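Local coordinates for tubulin-like protein CetZ2 (Haloferax volcanii, PDB 4B45), which binds GTP as a tubulin/FtsZ-like cytoskeletal protein and takes part in the control of cell shape in this archaeon, at residues G65-N68 and E69-A72; V325-F328 and M329-R333. All blocks are in the same frame, centred on the assembly; numbering follows the deposited sequence.

Contact 1: G65-N68 and E69-A72; sequences GGDN and ELGA. With GSP (5'-guanosine-diphosphate-monothiophosphate), chain C.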
loop_
_atom_site.group_PDB
_atom_site.type_symbol
_atom_site.label_atom_id
_atom_site.label_comp_id
_atom_site.label_asym_id
_atom_site.label_seq_id
_atom_site.Cartn_x
_atom_site.Cartn_y
_atom_site.Cartn_z
ATOM N N GLY A 65 -1.707 23.729 -2.781
ATOM C CA GLY A 65 -0.665 24.236 -1.895
ATOM C C GLY A 65 -0.812 23.831 -0.439
ATOM O O GLY A 65 -0.604 24.640 0.468
ATOM N N GLY A 66 -1.199 22.580 -0.217
ATOM C CA GLY A 66 -1.198 22.004 1.117
ATOM C C GLY A 66 -2.452 22.357 1.875
ATOM O O GLY A 66 -2.554 22.081 3.062
ATOM N N ASP A 67 -3.408 22.973 1.186
ATOM C CA ASP A 67 -4.693 23.327 1.781
ATOM C C ASP A 67 -5.628 22.119 1.682
ATOM O O ASP A 67 -6.229 21.858 0.630
ATOM C CB ASP A 67 -5.295 24.525 1.042
ATOM C CG ASP A 67 -6.484 25.149 1.773
ATOM O OD1 ASP A 67 -7.248 24.424 2.448
ATOM O OD2 ASP A 67 -6.655 26.383 1.659
ATOM N N ASN A 68 -5.727 21.389 2.788
ATOM C CA ASN A 68 -6.547 20.193 2.912
ATOM C C ASN A 68 -8.037 20.443 2.622
ATOM O O ASN A 68 -8.690 19.644 1.959
ATOM C CB ASN A 68 -6.375 19.634 4.335
ATOM C CG ASN A 68 -6.996 18.262 4.515
ATOM O OD1 ASN A 68 -8.160 18.033 4.185
ATOM N ND2 ASN A 68 -6.218 17.337 5.062
ATOM N N GLU A 69 -8.572 21.543 3.130
ATOM C CA GLU A 69 -9.994 21.823 2.984
ATOM C C GLU A 69 -10.362 22.226 1.553
ATOM O O GLU A 69 -11.463 21.954 1.080
ATOM C CB GLU A 69 -10.426 22.881 3.999
ATOM C CG GLU A 69 -10.167 22.447 5.439
ATOM C CD GLU A 69 -10.502 23.521 6.460
ATOM O OE1 GLU A 69 -10.892 24.639 6.053
ATOM O OE2 GLU A 69 -10.371 23.246 7.674
ATOM N N LEU A 70 -9.428 22.864 0.862
ATOM C CA LEU A 70 -9.600 23.152 -0.555
ATOM C C LEU A 70 -9.488 21.864 -1.370
ATOM O O LEU A 70 -10.197 21.688 -2.363
ATOM C CB LEU A 70 -8.562 24.177 -1.022
ATOM C CG LEU A 70 -8.701 24.717 -2.446
ATOM C CD1 LEU A 70 -10.130 25.189 -2.717
ATOM C CD2 LEU A 70 -7.710 25.854 -2.658
ATOM N N GLY A 71 -8.603 20.964 -0.937
ATOM C CA GLY A 71 -8.446 19.666 -1.583
ATOM C C GLY A 71 -9.708 18.824 -1.519
ATOM O O GLY A 71 -10.042 18.091 -2.457
ATOM N N ALA A 72 -10.410 18.916 -0.397
ATOM C CA ALA A 72 -11.656 18.188 -0.207
ATOM C C ALA A 72 -12.802 18.794 -1.042
ATOM O O ALA A 72 -13.554 18.065 -1.683
ATOM C CB ALA A 72 -12.028 18.170 1.277
HETATM P PG GSP C . 0.081 19.835 -2.444
HETATM O O3B GSP C . -0.893 18.637 -2.879
HETATM S S1G GSP C . 1.143 19.546 -0.692
HETATM O O2G GSP C . 1.085 20.149 -3.591
HETATM O O3G GSP C . -0.840 20.957 -2.172
HETATM P PB GSP C . -0.514 17.095 -3.058
HETATM O O1B GSP C . -0.305 16.683 -4.495
HETATM O O2B GSP C . -1.675 16.278 -2.507
HETATM P PA GSP C . 1.663 15.444 -2.420
HETATM O O1A GSP C . 2.998 15.703 -3.065
HETATM O O2A GSP C . 0.990 14.328 -3.176
HETATM O O3A GSP C . 0.803 16.748 -2.276
HETATM O "O5'" GSP C . 1.832 14.896 -0.976
HETATM C "C5'" GSP C . 2.864 15.284 -0.133
HETATM C "C4'" GSP C . 3.318 14.187 0.733
HETATM O "O4'" GSP C . 3.604 13.052 -0.028
HETATM C "C3'" GSP C . 4.563 14.517 1.451
HETATM O "O3'" GSP C . 4.534 13.797 2.624
HETATM C "C2'" GSP C . 5.629 14.010 0.594
HETATM O "O2'" GSP C . 6.720 13.649 1.371
HETATM C "C1'" GSP C . 5.034 12.816 0.025
HETATM N N9 GSP C . 5.451 12.472 -1.319
HETATM C C8 GSP C . 5.538 13.298 -2.367
HETATM N N7 GSP C . 5.909 12.594 -3.454
HETATM C C5 GSP C . 6.050 11.284 -3.089
HETATM C C6 GSP C . 6.402 10.110 -3.809
HETATM O O6 GSP C . 6.707 10.145 -5.157
HETATM N N1 GSP C . 6.456 8.936 -3.135
HETATM C C2 GSP C . 6.167 8.885 -1.815
HETATM N N2 GSP C . 6.239 7.578 -1.149
HETATM N N3 GSP C . 5.821 9.965 -1.098
HETATM C C4 GSP C . 5.763 11.196 -1.730
#
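Asp67 caps the N-terminus of helix 68-85, and its carboxylate reaches forward over the first turn, Glu69 to Ala72. The CB of Glu69 lies near OD1 of Asp67, while the extended chain of Glu69 carries its own carboxylate into an exposed position. At Leu70 the capping bond forms: its N donates to Asp67 OD1 at 3.1 Å, 158° at the hydrogen, meeting the oxygen from above the carboxylate plane. Asp67 points CG away from its own N (chi1 -168°), which swings OD1 within range of this amide and sets CG 3.6 Å from Leu70 CB. Putting an alanine in place of Asp67 would probably leave the Leu70 amide without its cap and the helix start less firmly fixed. Buried Gly71 bonds through its N to Asp67 O at 3.0 Å. Ala72 N follows with a bond to Asn68 O. Just before the cap, Gly66 N donates to the thiophosphate oxygen O3G of GSP at 2.6 Å; both Gly65 and Gly66 have positive phi, a conformation that favours glycine. This glycine loop, the phosphate-binding T3 loop of the tubulin/FtsZ fold, runs straight from the thiophosphate into helix 68-85, with Gly66 O bonded to Asn145 ND2 of helix 140-156 and Leu70 resting on Arg58 and Val59 of helix 56-59.

Contact 2: V325-F328 and M329-R333; sequences VESF and MERAR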
loop_
_atom_site.group_PDB
_atom_site.type_symbol
_atom_site.label_atom_id
_atom_site.label_comp_id
_atom_site.label_asym_id
_atom_site.label_seq_id
_atom_site.Cartn_x
_atom_site.Cartn_y
_atom_site.Cartn_z
ATOM N N VAL A 325 2.627 5.109 14.851
ATOM C CA VAL A 325 1.301 5.724 14.718
ATOM C C VAL A 325 0.966 6.631 15.903
ATOM O O VAL A 325 0.535 7.771 15.729
ATOM C CB VAL A 325 0.177 4.665 14.521
ATOM C CG1 VAL A 325 -1.205 5.334 14.503
ATOM C CG2 VAL A 325 0.388 3.928 13.226
ATOM N N GLU A 326 1.182 6.131 17.112
ATOM C CA GLU A 326 0.885 6.919 18.297
ATOM C C GLU A 326 1.770 8.157 18.380
ATOM O O GLU A 326 1.304 9.237 18.742
ATOM C CB GLU A 326 1.040 6.068 19.548
ATOM C CG GLU A 326 0.076 4.893 19.593
ATOM C CD GLU A 326 0.479 3.852 20.624
ATOM O OE1 GLU A 326 1.656 3.860 21.049
ATOM O OE2 GLU A 326 -0.382 3.034 21.012
ATOM N N SER A 327 3.048 7.996 18.048
ATOM C CA SER A 327 3.955 9.129 18.011
ATOM C C SER A 327 3.477 10.127 16.956
ATOM O O SER A 327 3.415 11.331 17.210
ATOM C CB SER A 327 5.381 8.666 17.711
ATOM O OG SER A 327 6.228 9.781 17.547
ATOM N N PHE A 328 3.114 9.612 15.785
ATOM C CA PHE A 328 2.641 10.457 14.697
ATOM C C PHE A 328 1.416 11.292 15.095
ATOM O O PHE A 328 1.399 12.504 14.897
ATOM C CB PHE A 328 2.354 9.636 13.427
ATOM C CG PHE A 328 1.477 10.353 12.439
ATOM C CD1 PHE A 328 1.946 11.464 11.754
ATOM C CD2 PHE A 328 0.169 9.944 12.226
ATOM C CE1 PHE A 328 1.129 12.149 10.866
ATOM C CE2 PHE A 328 -0.651 10.622 11.329
ATOM C CZ PHE A 328 -0.167 11.734 10.658
ATOM N N MET A 329 0.398 10.647 15.656
ATOM C CA MET A 329 -0.801 11.360 16.091
ATOM C C MET A 329 -0.509 12.379 17.197
ATOM O O MET A 329 -1.103 13.457 17.239
ATOM C CB MET A 329 -1.890 10.375 16.546
ATOM C CG MET A 329 -2.436 9.488 15.437
ATOM S SD MET A 329 -3.103 10.389 14.017
ATOM C CE MET A 329 -4.798 10.681 14.530
ATOM N N GLU A 330 0.412 12.032 18.087
ATOM C CA GLU A 330 0.782 12.891 19.207
ATOM C C GLU A 330 1.368 14.228 18.750
ATOM O O GLU A 330 1.001 15.286 19.268
ATOM C CB GLU A 330 1.769 12.159 20.124
ATOM C CG GLU A 330 2.309 12.982 21.285
ATOM C CD GLU A 330 3.330 12.216 22.123
ATOM O OE1 GLU A 330 3.341 10.963 22.062
ATOM O OE2 GLU A 330 4.120 12.866 22.845
ATOM N N ARG A 331 2.271 14.190 17.776
ATOM C CA ARG A 331 2.904 15.422 17.321
ATOM C C ARG A 331 1.899 16.237 16.527
ATOM O O ARG A 331 1.879 17.461 16.598
ATOM C CB ARG A 331 4.124 15.119 16.458
ATOM C CG ARG A 331 5.042 14.044 17.033
ATOM C CD ARG A 331 6.093 14.610 17.976
ATOM N NE ARG A 331 6.835 13.554 18.669
ATOM C CZ ARG A 331 7.743 12.760 18.099
ATOM N NH1 ARG A 331 8.034 12.885 16.805
ATOM N NH2 ARG A 331 8.361 11.833 18.825
ATOM N N ALA A 332 1.059 15.547 15.767
ATOM C CA ALA A 332 0.045 16.212 14.975
ATOM C C ALA A 332 -0.908 17.000 15.870
ATOM O O ALA A 332 -1.252 18.144 15.562
ATOM C CB ALA A 332 -0.710 15.202 14.109
ATOM N N ARG A 333 -1.319 16.409 16.988
ATOM C CA ARG A 333 -2.216 17.122 17.892
ATOM C C ARG A 333 -1.508 18.284 18.576
ATOM O O ARG A 333 -2.126 19.296 18.916
ATOM C CB ARG A 333 -2.891 16.173 18.895
ATOM C CG ARG A 333 -4.148 15.539 18.299
ATOM C CD ARG A 333 -4.886 14.545 19.198
ATOM N NE ARG A 333 -5.846 13.783 18.393
ATOM C CZ ARG A 333 -6.722 12.906 18.871
ATOM N NH1 ARG A 333 -6.787 12.662 20.174
ATOM N NH2 ARG A 333 -7.539 12.278 18.040
#
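Met329 and Phe328, neighbours on helix 323-340, form a Met-aromatic contact beside the regular i to i+4 bonding of the helix. From CB, Met329 starts 3.7 Å from Val325 O. Its CG, placed opposite the carbonyl carbon (chi1 -65°), comes nearer that oxygen and lies 4.4 Å from CG1 of Val325, one turn back. Bends at chi2 and chi3 then fold the chain, and SD arrives 3.6 Å from Phe328 CE2, 4.5 Å from the ring centroid and oblique to the ring. A thioether suits this place, since an unbranched, flexible chain can fold in this way to lay its polarisable sulfur against the ring. Phe328 itself is buried and packs on Gln143, Ala146 and Leu150 of helix 140-156, so a large apolar ring fits there. The backbone underneath is held by Met329 N to Val325 O, a nearly straight bond of 2.9 Å, and by Ala332 N to Phe328 O; the small methyl of Ala332 fits a buried place. On the exposed side Arg331 bends at chi2, bringing its guanidinium back beside the short Ser327 side chain. There Ser327 OG sits over one guanidinium face, offset toward the rim, 3.2 Å from Arg331 NH2.

Overall arrangement
Contact 1 and contact 2 belong to different parts of the chain, the GTPase domain and the C-terminal domain, and do not touch: their centres are 20 Å apart and their nearest atoms about 10 Å. Contact 1 meets the nucleotide directly, at the thiophosphate end of GSP, while in contact 2 the side chain of Phe328 stays about 9 Å from GSP and about 8 Å from that of Glu138, a GTP-binding residue. Both regions touch helix 140-156: Asn145 ND2 donates to Gly66 O, and Gln143, Ala146 and Leu150 receive Phe328. Helix 140-156 is thus a neighbour common to both contacts.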